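Local coordinates for protein UDP-N-acetylmuramate--L-alanine ligase (Thermotoga maritima, PDB 1J6U) that catalyses the ATP-dependent ligation of L-alanine to UDP-N-acetylmuramate, a cytoplasmic step in building the peptidoglycan of the cell wall, at residues A133-H138 and E301-F306; N183-T188 and D217-F222; A208-S213 and T228-D233; V234-K239 and A282-A287; K240-L245 and E260-R265. All coordinates share one frame; numbering follows the deposited sequence.

Interaction 1: A133-H138 and E301-F306; sequences AHVLKH and EALEEF
His134 and His138, one helical turn apart, make the two hydrogen bonds of this contact. NE2 of His134 donates to Ala302 O at 2.6 Å along a bent path, 134° at the hydrogen; the acceptor lies in the ring plane, whereas the donor stands well above the plane of the carbonyl. The CG atom of His134 is anti to its own nitrogen (chi1 172°), which directs the imidazole across to the last turn of the other helix. The second bond, His138 NE2 to Glu301 OE1, is nearly straight but weak at 3.2 Å, the carboxylate oxygen reaching the ring edge at the end of an extended chain.

Both histidines belong to helix 125-138, whose first residues belong to the predicted ATP-binding site, and they face helix 296-305. The axes of the two segments pass 9.0 Å apart at 127°, a steep crossing, nearer perpendicular than antiparallel.

Two CH-pi contacts supplement the polar ones. Ala302 CB stands 3.9 Å from the centroid of the His138 ring, over one face, and Phe306 CA lies 3.8 Å from that of His134. The rings of His134 and Phe306 meet obliquely, neither stacked nor edge-to-face.

Apolar packing is lighter: Val135 CG2 approaches Leu303 CD2 at 4.1 Å. These two residues also touch helix 276-291, through Val285 and Ile286 respectively, while Phe306 rests on Thr127.

Interaction 2: N183-T188 and D217-F222; sequences NYLIIT and DLVVTF
Ile186 and Val220 lie side by side on neighbouring parallel strands, CG1 of Ile186 3.9 Å from CB of Val220. Strands 184-187 and 218-222 are the two parallel strands of a beta-alpha-beta unit whose crossover is helix 202-214, and their axes diverge by only 10°.

The tight part is the ladder of Asn183 to Ile187 against Leu218 to Val220. Four backbone bonds hold it: Leu218 N to Asn183 O, Leu185 N to Leu218 O, Val220 N to Leu185 O at 2.7 Å, and Ile187 N to Val220 O at 2.9 Å. Buried side chains occupy both faces. Ile186 and Val220 share theirs with helix 276-291; on the other, Ile187 CD1 crosses over Val219 CG1 at 4.0 Å.

Beyond Ile187 the backbones part, and the Thr188 hydroxyl is hydrogen-bonded to Asp123 O in the predicted ATP-binding loop.

The other end is wetter. Asn183 and exposed Asp217 point the same way, but amide and carboxylate are nearly perpendicular (85°), and Asn183 OD1 is already taken by Glu116 N. A water fills the link, accepting from Asn183 ND2 at 3.1 Å and donating to Asp217 OD2 at 2.5 Å.

Interaction 3: A208-S213 and T228-D233; sequences AFEKIS and TSHLGD
Leu231 lays its two methyl groups on the flank of a helix: CD1 rests 3.7 Å from Phe209 CB, and CD2 reaches toward the carboxylate of Glu210. The helix, 202-214, is the crossover of the beta-alpha-beta unit that joins strands 184-187 and 218-222; Leu231 belongs to a short 3-10 turn in the connection running from strand 218-222 to the edge strand 234-236. The contact therefore ties this connection to the helical layer on one face of the sheet.

Ser213 adds a polar atom to the leucine's bed, its OG only 3.2 Å from Leu231 CD1. That hydroxyl is engaged elsewhere, for it donates back to Phe209 O at 2.8 Å from well above the carbonyl plane. Phe209 O thus receives two hydrogens from one residue, Ser213 N supplying the other.

Deeper in, Thr228 sets its hydroxyl obliquely against the Phe209 ring, OG1 to CG 3.9 Å. The atom is buried with no polar partner in the model, probably a small cost of the packing. Phe177 and Tyr205 meet the same ring edge-to-face.

At the solvent side, His230 NE2 donates to Glu210 OE2 at 3.1 Å, almost straight at 173°. CG of His230 takes the crowded position between its nitrogen and carbonyl carbon (chi1 72°), which folds the imidazole over Leu231 CG, while Glu210 bends at chi2 (92°) to meet it. The oxygen lies in the ring plane and is approached on its syn side, somewhat out of the carboxylate plane; the same OE2 is 3.4 Å from Leu231 CD2.

Interaction 4: V234-K239 and A282-A287; sequences VTFGVK and ALAVIA
Phe236 turns one face of its ring to Ala284, whose CB lies 3.6 Å from the ring centroid and 21° off the normal. The methyl is displaced toward the rim, and its nearest ring atom is CE2, at 3.4 Å. With CG of Phe236 lodged between backbone nitrogen and carbonyl carbon (chi1 61°), the ring stands over the helix backbone, where CG and CD2 also come near the CA atom of Ala284.

Leu283 approaches from a different direction. Its CD1 meets the base of the phenylalanine, 3.5 Å from Phe236 CB, and reaches on to Gly237 O at 3.4 Å; Phe236 is thus touched on its ring by Ala284 and at its root by Leu283. One turn along the helix from Leu283, Ala287 CB receives Val234 CG2, 4.2 Å away, a slacker fit.

Strand 234-236 is an outermost strand of the mixed sheet of the middle domain, and helix 276-291 packs on the face bearing Val220, Val234 and Phe236. The axes of the two segments pass 8.0 Å apart and run nearly antiparallel, at 157°. Phe222 meets the Phe236 ring from the neighbouring strand, and Val220 touches Val234, Phe236 and Ala287.

No hydrogen bond crosses between the segments. The buried apolar contact depends on shape, while backbone bonds to strand 218-222 place strand 234-236; the small Ala284 side chain lets the ring approach the helix backbone.

Interaction 5: K240-L245 and E260-R265; sequences KGTYTL and EKNGKR
Thr242 opens the pairing with its carbonyl, which accepts Asn262 N at 2.8 Å, with 164° at the hydrogen. This is the open end of the antiparallel hairpin formed by strands 243-250 and 255-261, where the second strand turns back through a type I' turn, Lys261 to Lys264, into strand 264-271. Asn262 and Gly263 take the positive phi angles of that turn, and Lys261 and Lys264 close it with reciprocal backbone bonds. A water also uses Thr242 O: it donates there at 3.3 Å and accepts from Gly263 N at 2.8 Å, so one carbonyl is linked to both central residues of the turn, to Asn262 directly and to Gly263 through the water. The threonine CG2 lies beside the Asn262 amide, the two side chains pointing the same way.

Tyr243 faces Lys261 in a non-hydrogen-bonded pair. The lysine is fully extended, starting with CG opposite the backbone nitrogen (chi1 -177°), and its methylenes run alongside the ring; Lys261 CG is 3.6 Å from Tyr243 CE2, and Lys261 CE is 3.3 Å from Tyr243 OH. Both polar ends then converge on Asp290 OD2 of helix 276-291, by a hydrogen bond from the phenol and a salt bridge from the ammonium. In the backbone, Tyr243 CA makes a CA-H...O contact with Glu260 O.

Thr244 and Glu260 form the hydrogen-bonded pair that follows. Thr244 N reaches Glu260 O at 2.8 Å, and Glu260 N returns to Thr244 O at 2.8 Å.

In the fold
Interactions 2 and 4 share the middle-domain sheet: strand 218-222 pairs with 184-187 in the first and lies next to strand 234-236 of the second; the first is held by backbone bonds, the second by buried apolar packing under helix 276-291. Interaction 3 covers the other face, and Asp233 OD1 and Thr228 O bond back to strand 218-222. Interaction 5 lies at the surface and continues from interaction 4 through Thr235, which bonds Thr242 and Tyr243; it is held mainly by antiparallel backbone hydrogen bonds. Interaction 1, partly buried, reaches helix 276-291 on the side turned away from strand 234-236, and relies on histidine bonds and CH-pi contacts.

Interaction 1: A133-H138 and E301-F306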
# COMPACT_ATOMS: atom_id res chain seq x y z
N ALA A 133 2.67 12.51 0.61
CA ALA A 133 1.93 13.05 1.73
C ALA A 133 2.87 13.47 2.87
O ALA A 133 2.71 14.53 3.47
CB ALA A 133 0.92 12.00 2.27
N HIS A 134 3.81 12.59 3.19
CA HIS A 134 4.77 12.89 4.26
C HIS A 134 5.58 14.18 3.96
O HIS A 134 5.75 15.01 4.85
CB HIS A 134 5.67 11.67 4.45
CG HIS A 134 6.82 11.90 5.38
ND1 HIS A 134 6.67 11.92 6.75
CD2 HIS A 134 8.15 12.03 5.14
CE1 HIS A 134 7.86 12.04 7.32
NE2 HIS A 134 8.77 12.11 6.36
N VAL A 135 6.09 14.33 2.74
CA VAL A 135 6.81 15.54 2.31
C VAL A 135 5.90 16.78 2.49
O VAL A 135 6.23 17.74 3.18
CB VAL A 135 7.22 15.47 0.82
CG1 VAL A 135 7.76 16.82 0.36
CG2 VAL A 135 8.28 14.39 0.60
N LEU A 136 4.73 16.75 1.87
CA LEU A 136 3.80 17.85 1.99
C LEU A 136 3.52 18.18 3.46
O LEU A 136 3.41 19.35 3.86
CB LEU A 136 2.50 17.54 1.23
CG LEU A 136 2.24 18.15 -0.16
CD1 LEU A 136 3.40 19.06 -0.58
CD2 LEU A 136 2.01 17.07 -1.18
N LYS A 137 3.42 17.18 4.31
CA LYS A 137 3.16 17.51 5.70
C LYS A 137 4.38 18.16 6.34
O LYS A 137 4.25 19.08 7.15
CB LYS A 137 2.77 16.25 6.49
CG LYS A 137 1.32 15.82 6.34
CD LYS A 137 1.10 14.36 6.81
CE LYS A 137 1.47 14.10 8.28
NZ LYS A 137 0.79 14.96 9.29
N HIS A 138 5.58 17.69 5.98
CA HIS A 138 6.81 18.19 6.56
C HIS A 138 6.99 19.60 6.15
O HIS A 138 7.47 20.41 6.94
CB HIS A 138 7.99 17.39 6.09
CG HIS A 138 9.29 17.82 6.70
ND1 HIS A 138 9.66 17.47 7.97
CD2 HIS A 138 10.34 18.49 6.17
CE1 HIS A 138 10.90 17.89 8.20
NE2 HIS A 138 11.33 18.51 7.12
N GLU A 301 15.05 15.91 3.92
CA GLU A 301 15.04 15.75 5.36
C GLU A 301 13.80 14.90 5.70
O GLU A 301 13.85 13.95 6.50
CB GLU A 301 14.96 17.15 5.96
CG GLU A 301 14.91 17.26 7.46
CD GLU A 301 14.81 18.73 7.88
OE1 GLU A 301 14.36 19.56 7.05
OE2 GLU A 301 15.17 19.05 9.04
N ALA A 302 12.70 15.22 5.05
CA ALA A 302 11.46 14.53 5.23
C ALA A 302 11.61 13.09 4.72
O ALA A 302 11.23 12.13 5.40
CB ALA A 302 10.38 15.24 4.46
N LEU A 303 12.19 12.92 3.53
CA LEU A 303 12.32 11.59 3.03
C LEU A 303 13.18 10.77 3.94
O LEU A 303 12.95 9.58 4.13
CB LEU A 303 12.88 11.55 1.60
CG LEU A 303 11.89 11.97 0.50
CD1 LEU A 303 12.65 12.01 -0.80
CD2 LEU A 303 10.68 11.03 0.41
N GLU A 304 14.17 11.39 4.54
CA GLU A 304 15.04 10.63 5.40
C GLU A 304 14.27 10.14 6.63
O GLU A 304 14.51 9.05 7.13
CB GLU A 304 16.25 11.47 5.82
CG GLU A 304 17.15 10.75 6.77
CD GLU A 304 18.52 11.36 6.85
OE1 GLU A 304 18.62 12.61 6.81
OE2 GLU A 304 19.50 10.58 6.95
N GLU A 305 13.32 10.93 7.09
CA GLU A 305 12.52 10.62 8.25
C GLU A 305 11.27 9.75 7.99
O GLU A 305 10.66 9.28 8.92
CB GLU A 305 12.09 11.94 8.92
CG GLU A 305 13.19 12.63 9.76
CD GLU A 305 12.84 14.08 10.15
OE1 GLU A 305 11.63 14.42 10.19
OE2 GLU A 305 13.78 14.89 10.44
N PHE A 306 10.92 9.54 6.73
CA PHE A 306 9.73 8.79 6.37
C PHE A 306 9.75 7.46 7.05
O PHE A 306 10.71 6.74 6.90
CB PHE A 306 9.73 8.59 4.87
CG PHE A 306 8.61 7.75 4.39
CD1 PHE A 306 7.28 8.13 4.62
CD2 PHE A 306 8.88 6.60 3.67
CE1 PHE A 306 6.25 7.36 4.14
CE2 PHE A 306 7.86 5.82 3.17
CZ PHE A 306 6.53 6.20 3.40

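Interaction 2: N183-T188 and D217-F222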
# COMPACT_ATOMS: atom_id res chain seq x y z
N ASN A 183 -3.33 17.52 -10.91
CA ASN A 183 -2.35 18.51 -11.34
C ASN A 183 -1.08 17.74 -11.68
O ASN A 183 -0.47 17.93 -12.75
CB ASN A 183 -2.00 19.47 -10.20
CG ASN A 183 -3.14 20.39 -9.82
OD1 ASN A 183 -4.19 19.95 -9.34
ND2 ASN A 183 -2.94 21.68 -10.03
N TYR A 184 -0.69 16.89 -10.73
CA TYR A 184 0.52 16.09 -10.83
C TYR A 184 0.17 14.63 -10.62
O TYR A 184 -0.64 14.28 -9.78
CB TYR A 184 1.49 16.51 -9.74
CG TYR A 184 1.42 17.96 -9.42
CD1 TYR A 184 1.07 18.40 -8.16
CD2 TYR A 184 1.68 18.92 -10.40
CE1 TYR A 184 0.99 19.76 -7.87
CE2 TYR A 184 1.59 20.26 -10.12
CZ TYR A 184 1.24 20.68 -8.86
OH TYR A 184 1.16 22.02 -8.62
N LEU A 185 0.80 13.79 -11.41
CA LEU A 185 0.59 12.38 -11.35
C LEU A 185 1.93 11.62 -11.44
O LEU A 185 2.73 11.85 -12.38
CB LEU A 185 -0.27 11.95 -12.53
CG LEU A 185 -0.27 10.45 -12.76
CD1 LEU A 185 -1.20 9.84 -11.72
CD2 LEU A 185 -0.70 10.11 -14.20
N ILE A 186 2.19 10.78 -10.44
CA ILE A 186 3.37 9.92 -10.51
C ILE A 186 2.80 8.55 -10.95
O ILE A 186 1.78 8.08 -10.41
CB ILE A 186 4.07 9.69 -9.16
CG1 ILE A 186 4.78 10.96 -8.69
CG2 ILE A 186 5.07 8.56 -9.30
CD1 ILE A 186 5.43 10.82 -7.28
N ILE A 187 3.42 7.95 -11.95
CA ILE A 187 3.00 6.63 -12.40
C ILE A 187 4.24 5.82 -12.08
O ILE A 187 5.24 5.93 -12.79
CB ILE A 187 2.78 6.55 -13.92
CG1 ILE A 187 1.69 7.53 -14.37
CG2 ILE A 187 2.40 5.12 -14.31
CD1 ILE A 187 1.46 7.53 -15.91
N THR A 188 4.17 5.00 -11.02
CA THR A 188 5.33 4.19 -10.57
C THR A 188 5.80 3.23 -11.62
O THR A 188 7.01 3.07 -11.84
CB THR A 188 5.00 3.38 -9.33
OG1 THR A 188 3.80 2.65 -9.57
CG2 THR A 188 4.81 4.28 -8.13
N ASP A 217 -1.23 18.16 -15.47
CA ASP A 217 -0.21 19.17 -15.76
C ASP A 217 1.21 18.60 -15.80
O ASP A 217 1.99 18.91 -16.71
CB ASP A 217 -0.28 20.28 -14.75
CG ASP A 217 -1.64 20.89 -14.71
OD1 ASP A 217 -2.33 20.78 -15.76
OD2 ASP A 217 -2.03 21.47 -13.66
N LEU A 218 1.56 17.77 -14.83
CA LEU A 218 2.89 17.19 -14.81
C LEU A 218 2.81 15.69 -14.49
O LEU A 218 2.22 15.27 -13.50
CB LEU A 218 3.73 17.93 -13.77
CG LEU A 218 5.18 17.52 -13.55
CD1 LEU A 218 6.01 17.86 -14.76
CD2 LEU A 218 5.72 18.23 -12.31
N VAL A 219 3.40 14.89 -15.35
CA VAL A 219 3.38 13.46 -15.16
C VAL A 219 4.79 12.98 -14.86
O VAL A 219 5.73 13.30 -15.61
CB VAL A 219 2.84 12.74 -16.44
CG1 VAL A 219 2.94 11.23 -16.29
CG2 VAL A 219 1.37 13.10 -16.67
N VAL A 220 4.97 12.25 -13.76
CA VAL A 220 6.29 11.71 -13.46
C VAL A 220 6.18 10.25 -13.84
O VAL A 220 5.20 9.56 -13.53
CB VAL A 220 6.72 11.87 -11.99
CG1 VAL A 220 7.99 11.09 -11.76
CG2 VAL A 220 7.00 13.36 -11.67
N THR A 221 7.21 9.77 -14.49
CA THR A 221 7.14 8.44 -14.97
C THR A 221 8.44 7.67 -14.84
O THR A 221 9.53 8.26 -14.78
CB THR A 221 6.66 8.55 -16.42
OG1 THR A 221 5.53 7.71 -16.59
CG2 THR A 221 7.76 8.23 -17.39
N PHE A 222 8.30 6.34 -14.78
CA PHE A 222 9.41 5.41 -14.65
C PHE A 222 10.05 5.19 -16.03
O PHE A 222 9.47 4.57 -16.93
CB PHE A 222 8.90 4.09 -14.04
CG PHE A 222 9.98 3.07 -13.83
CD1 PHE A 222 11.25 3.45 -13.42
CD2 PHE A 222 9.72 1.72 -14.05
CE1 PHE A 222 12.26 2.51 -13.23
CE2 PHE A 222 10.71 0.76 -13.86
CZ PHE A 222 11.99 1.16 -13.45
O HOH W 1 -0.53 22.48 -11.87

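Interaction 3: A208-S213 and T228-D233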
# COMPACT_ATOMS: atom_id res chain seq x y z
N ALA A 208 -5.96 4.16 -21.16
CA ALA A 208 -6.31 4.72 -19.86
C ALA A 208 -5.17 5.61 -19.36
O ALA A 208 -5.42 6.72 -18.89
CB ALA A 208 -6.56 3.61 -18.88
N PHE A 209 -3.93 5.15 -19.48
CA PHE A 209 -2.81 5.98 -19.03
C PHE A 209 -2.63 7.20 -19.91
O PHE A 209 -2.44 8.32 -19.42
CB PHE A 209 -1.52 5.17 -18.97
CG PHE A 209 -1.44 4.31 -17.76
CD1 PHE A 209 -1.62 2.94 -17.85
CD2 PHE A 209 -1.27 4.89 -16.51
CE1 PHE A 209 -1.65 2.15 -16.71
CE2 PHE A 209 -1.30 4.12 -15.36
CZ PHE A 209 -1.49 2.74 -15.46
N GLU A 210 -2.70 6.96 -21.22
CA GLU A 210 -2.59 8.02 -22.21
C GLU A 210 -3.50 9.19 -21.81
O GLU A 210 -3.08 10.36 -21.68
CB GLU A 210 -3.04 7.48 -23.56
CG GLU A 210 -2.17 7.88 -24.70
CD GLU A 210 -1.10 6.85 -24.94
OE1 GLU A 210 -1.46 5.66 -24.98
OE2 GLU A 210 0.09 7.24 -25.11
N LYS A 211 -4.76 8.84 -21.61
CA LYS A 211 -5.82 9.73 -21.21
C LYS A 211 -5.60 10.50 -19.92
O LYS A 211 -5.79 11.73 -19.89
CB LYS A 211 -7.14 8.95 -21.11
CG LYS A 211 -8.31 9.82 -20.65
CD LYS A 211 -9.64 9.12 -20.84
CE LYS A 211 -10.76 10.13 -20.85
NZ LYS A 211 -12.01 9.53 -21.38
N ILE A 212 -5.20 9.82 -18.84
CA ILE A 212 -5.01 10.58 -17.61
C ILE A 212 -3.79 11.48 -17.78
O ILE A 212 -3.78 12.61 -17.28
CB ILE A 212 -4.86 9.68 -16.35
CG1 ILE A 212 -4.90 10.57 -15.12
CG2 ILE A 212 -3.56 8.88 -16.39
CD1 ILE A 212 -4.97 9.80 -13.87
N SER A 213 -2.77 10.98 -18.49
CA SER A 213 -1.59 11.80 -18.74
C SER A 213 -2.03 13.11 -19.39
O SER A 213 -1.67 14.19 -18.90
CB SER A 213 -0.64 11.08 -19.66
OG SER A 213 -0.14 9.94 -19.03
N THR A 228 4.72 2.82 -20.04
CA THR A 228 4.34 4.15 -19.66
C THR A 228 5.41 5.24 -19.61
O THR A 228 5.10 6.40 -19.35
CB THR A 228 3.59 3.96 -18.31
OG1 THR A 228 2.43 4.78 -18.26
CG2 THR A 228 4.50 4.21 -17.13
N SER A 229 6.65 4.89 -19.90
CA SER A 229 7.74 5.85 -19.80
C SER A 229 7.64 7.12 -20.62
O SER A 229 7.98 8.21 -20.15
CB SER A 229 9.05 5.17 -20.13
OG SER A 229 8.96 4.55 -21.38
N HIS A 230 7.19 6.96 -21.86
CA HIS A 230 7.07 8.08 -22.76
C HIS A 230 6.05 9.14 -22.27
O HIS A 230 6.10 10.30 -22.67
CB HIS A 230 6.68 7.55 -24.16
CG HIS A 230 5.26 7.07 -24.23
ND1 HIS A 230 4.87 5.82 -23.79
CD2 HIS A 230 4.13 7.70 -24.61
CE1 HIS A 230 3.56 5.71 -23.88
NE2 HIS A 230 3.08 6.84 -24.38
N LEU A 231 5.13 8.75 -21.40
CA LEU A 231 4.14 9.71 -20.94
C LEU A 231 4.69 10.72 -19.95
O LEU A 231 4.06 11.74 -19.67
CB LEU A 231 2.97 8.99 -20.27
CG LEU A 231 2.30 7.93 -21.12
CD1 LEU A 231 1.19 7.32 -20.32
CD2 LEU A 231 1.75 8.54 -22.40
N GLY A 232 5.86 10.45 -19.41
CA GLY A 232 6.36 11.37 -18.41
C GLY A 232 6.96 12.68 -18.89
O GLY A 232 7.68 12.73 -19.87
N ASP A 233 6.64 13.74 -18.18
CA ASP A 233 7.22 15.02 -18.48
C ASP A 233 8.64 14.92 -17.92
O ASP A 233 9.55 15.54 -18.43
CB ASP A 233 6.39 16.10 -17.82
CG ASP A 233 5.00 16.18 -18.43
OD1 ASP A 233 4.00 16.23 -17.68
OD2 ASP A 233 4.92 16.21 -19.69

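Interaction 4: V234-K239 and A282-A287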
# COMPACT_ATOMS: atom_id res chain seq x y z
N VAL A 234 8.80 14.15 -16.85
CA VAL A 234 10.12 13.86 -16.26
C VAL A 234 10.11 12.38 -15.85
O VAL A 234 9.05 11.80 -15.56
CB VAL A 234 10.49 14.72 -15.01
CG1 VAL A 234 10.44 16.18 -15.37
CG2 VAL A 234 9.57 14.43 -13.85
N THR A 235 11.29 11.78 -15.85
CA THR A 235 11.44 10.38 -15.50
C THR A 235 12.51 10.09 -14.45
O THR A 235 13.37 10.93 -14.13
CB THR A 235 11.75 9.53 -16.74
OG1 THR A 235 13.03 9.92 -17.26
CG2 THR A 235 10.71 9.73 -17.78
N PHE A 236 12.43 8.87 -13.90
CA PHE A 236 13.37 8.39 -12.89
C PHE A 236 13.57 6.93 -13.29
O PHE A 236 12.68 6.26 -13.81
CB PHE A 236 12.80 8.50 -11.45
CG PHE A 236 11.55 7.70 -11.23
CD1 PHE A 236 11.62 6.37 -10.78
CD2 PHE A 236 10.31 8.21 -11.58
CE1 PHE A 236 10.48 5.56 -10.72
CE2 PHE A 236 9.16 7.41 -11.53
CZ PHE A 236 9.23 6.07 -11.10
N GLY A 237 14.78 6.46 -13.03
CA GLY A 237 15.14 5.12 -13.37
C GLY A 237 16.47 4.87 -12.70
O GLY A 237 16.97 5.69 -11.92
N VAL A 238 17.05 3.73 -13.00
CA VAL A 238 18.29 3.41 -12.38
C VAL A 238 19.41 3.86 -13.28
O VAL A 238 20.27 4.66 -12.88
CB VAL A 238 18.40 1.90 -12.14
CG1 VAL A 238 19.69 1.61 -11.44
CG2 VAL A 238 17.24 1.43 -11.29
N LYS A 239 19.39 3.37 -14.51
CA LYS A 239 20.45 3.71 -15.43
C LYS A 239 20.04 4.73 -16.46
O LYS A 239 20.89 5.41 -17.02
CB LYS A 239 20.98 2.44 -16.09
CG LYS A 239 21.69 1.50 -15.12
N ALA A 282 11.28 6.87 -3.81
CA ALA A 282 11.76 8.14 -3.31
C ALA A 282 12.23 8.99 -4.53
O ALA A 282 11.95 10.18 -4.57
CB ALA A 282 12.88 7.92 -2.36
N LEU A 283 12.91 8.36 -5.49
CA LEU A 283 13.35 9.01 -6.72
C LEU A 283 12.13 9.66 -7.41
O LEU A 283 12.17 10.83 -7.78
CB LEU A 283 13.96 8.00 -7.69
CG LEU A 283 15.44 8.11 -8.09
CD1 LEU A 283 15.58 7.72 -9.54
CD2 LEU A 283 15.98 9.51 -7.89
N ALA A 284 11.03 8.92 -7.58
CA ALA A 284 9.85 9.50 -8.21
C ALA A 284 9.36 10.71 -7.41
O ALA A 284 8.86 11.69 -7.98
CB ALA A 284 8.73 8.47 -8.33
N VAL A 285 9.51 10.65 -6.09
CA VAL A 285 9.08 11.76 -5.27
C VAL A 285 9.96 12.99 -5.52
O VAL A 285 9.48 14.11 -5.69
CB VAL A 285 9.08 11.37 -3.76
CG1 VAL A 285 8.87 12.65 -2.89
CG2 VAL A 285 7.90 10.37 -3.48
N ILE A 286 11.26 12.78 -5.47
CA ILE A 286 12.23 13.80 -5.72
C ILE A 286 11.94 14.42 -7.10
O ILE A 286 11.94 15.63 -7.26
CB ILE A 286 13.61 13.17 -5.71
CG1 ILE A 286 14.10 13.06 -4.28
CG2 ILE A 286 14.61 13.99 -6.54
CD1 ILE A 286 15.27 12.09 -4.16
N ALA A 287 11.69 13.58 -8.09
CA ALA A 287 11.44 14.04 -9.42
C ALA A 287 10.25 14.96 -9.46
O ALA A 287 10.28 15.98 -10.14
CB ALA A 287 11.25 12.87 -10.39

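Interaction 5: K240-L245 and E260-R265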
# COMPACT_ATOMS: atom_id res chain seq x y z
N LYS A 240 18.74 4.87 -16.70
CA LYS A 240 18.23 5.85 -17.64
C LYS A 240 17.07 6.63 -17.04
O LYS A 240 16.37 6.13 -16.15
CB LYS A 240 17.81 5.20 -18.96
CG LYS A 240 16.72 4.17 -18.88
CD LYS A 240 16.43 3.60 -20.26
CE LYS A 240 15.43 2.44 -20.21
NZ LYS A 240 15.02 1.97 -21.57
N GLY A 241 16.90 7.86 -17.52
CA GLY A 241 15.84 8.73 -17.05
C GLY A 241 16.34 10.10 -16.62
O GLY A 241 17.54 10.33 -16.56
N THR A 242 15.42 11.02 -16.34
CA THR A 242 15.82 12.36 -15.91
C THR A 242 16.60 12.24 -14.58
O THR A 242 17.67 12.82 -14.41
CB THR A 242 14.61 13.27 -15.66
OG1 THR A 242 13.69 13.18 -16.74
CG2 THR A 242 15.06 14.73 -15.48
N TYR A 243 16.03 11.53 -13.62
CA TYR A 243 16.70 11.33 -12.35
C TYR A 243 17.16 9.92 -12.40
O TYR A 243 16.41 9.01 -12.76
CB TYR A 243 15.74 11.57 -11.20
CG TYR A 243 15.31 13.00 -11.21
CD1 TYR A 243 14.21 13.40 -11.97
CD2 TYR A 243 16.03 13.96 -10.52
CE1 TYR A 243 13.88 14.72 -12.04
CE2 TYR A 243 15.71 15.27 -10.58
CZ TYR A 243 14.63 15.65 -11.34
OH TYR A 243 14.32 16.99 -11.44
N THR A 244 18.43 9.76 -12.03
CA THR A 244 19.11 8.48 -12.11
C THR A 244 19.91 8.12 -10.84
O THR A 244 20.20 8.99 -10.00
CB THR A 244 19.98 8.58 -13.41
OG1 THR A 244 19.33 7.83 -14.44
CG2 THR A 244 21.41 8.17 -13.21
N LEU A 245 20.24 6.85 -10.69
CA LEU A 245 21.00 6.38 -9.53
C LEU A 245 22.45 6.14 -9.88
O LEU A 245 22.76 5.32 -10.75
CB LEU A 245 20.44 5.07 -9.00
CG LEU A 245 19.07 5.21 -8.40
CD1 LEU A 245 18.63 3.87 -7.86
CD2 LEU A 245 19.13 6.24 -7.29
N GLU A 260 21.61 11.39 -9.73
CA GLU A 260 22.04 12.27 -10.82
C GLU A 260 20.82 12.82 -11.47
O GLU A 260 19.77 12.16 -11.51
CB GLU A 260 22.83 11.53 -11.89
CG GLU A 260 24.14 11.01 -11.42
CD GLU A 260 24.74 9.97 -12.35
OE1 GLU A 260 24.00 9.05 -12.81
OE2 GLU A 260 25.96 10.05 -12.62
N LYS A 261 20.95 14.06 -11.94
CA LYS A 261 19.88 14.73 -12.67
C LYS A 261 20.49 14.99 -14.06
O LYS A 261 21.58 15.57 -14.20
CB LYS A 261 19.49 16.02 -11.97
CG LYS A 261 18.33 16.77 -12.61
CD LYS A 261 18.19 18.09 -11.88
CE LYS A 261 16.97 18.76 -12.36
NZ LYS A 261 16.67 19.97 -11.54
N ASN A 262 19.81 14.50 -15.09
CA ASN A 262 20.28 14.61 -16.44
C ASN A 262 21.76 14.30 -16.51
O ASN A 262 22.53 14.98 -17.20
CB ASN A 262 19.97 16.00 -16.98
CG ASN A 262 18.55 16.10 -17.42
OD1 ASN A 262 18.10 15.29 -18.22
ND2 ASN A 262 17.82 17.07 -16.89
N GLY A 263 22.17 13.30 -15.76
CA GLY A 263 23.54 12.85 -15.80
C GLY A 263 24.55 13.50 -14.92
O GLY A 263 25.74 13.20 -15.01
N LYS A 264 24.11 14.40 -14.05
CA LYS A 264 25.07 15.04 -13.18
C LYS A 264 24.73 14.79 -11.73
O LYS A 264 23.57 14.88 -11.32
CB LYS A 264 25.14 16.56 -13.49
CG LYS A 264 25.67 16.84 -14.90
CD LYS A 264 26.29 18.24 -15.02
CE LYS A 264 27.11 18.38 -16.29
NZ LYS A 264 28.35 17.53 -16.33
N ARG A 265 25.75 14.45 -10.95
CA ARG A 265 25.58 14.18 -9.54
C ARG A 265 24.77 15.37 -9.06
O ARG A 265 25.16 16.52 -9.24
CB ARG A 265 26.93 14.11 -8.87
CG ARG A 265 26.90 13.56 -7.49
CD ARG A 265 27.65 12.24 -7.41
NE ARG A 265 29.08 12.39 -7.64
CZ ARG A 265 29.96 11.40 -7.55
NH1 ARG A 265 29.54 10.19 -7.22
NH2 ARG A 265 31.24 11.60 -7.80
O HOH W 2 20.51 11.21 -14.81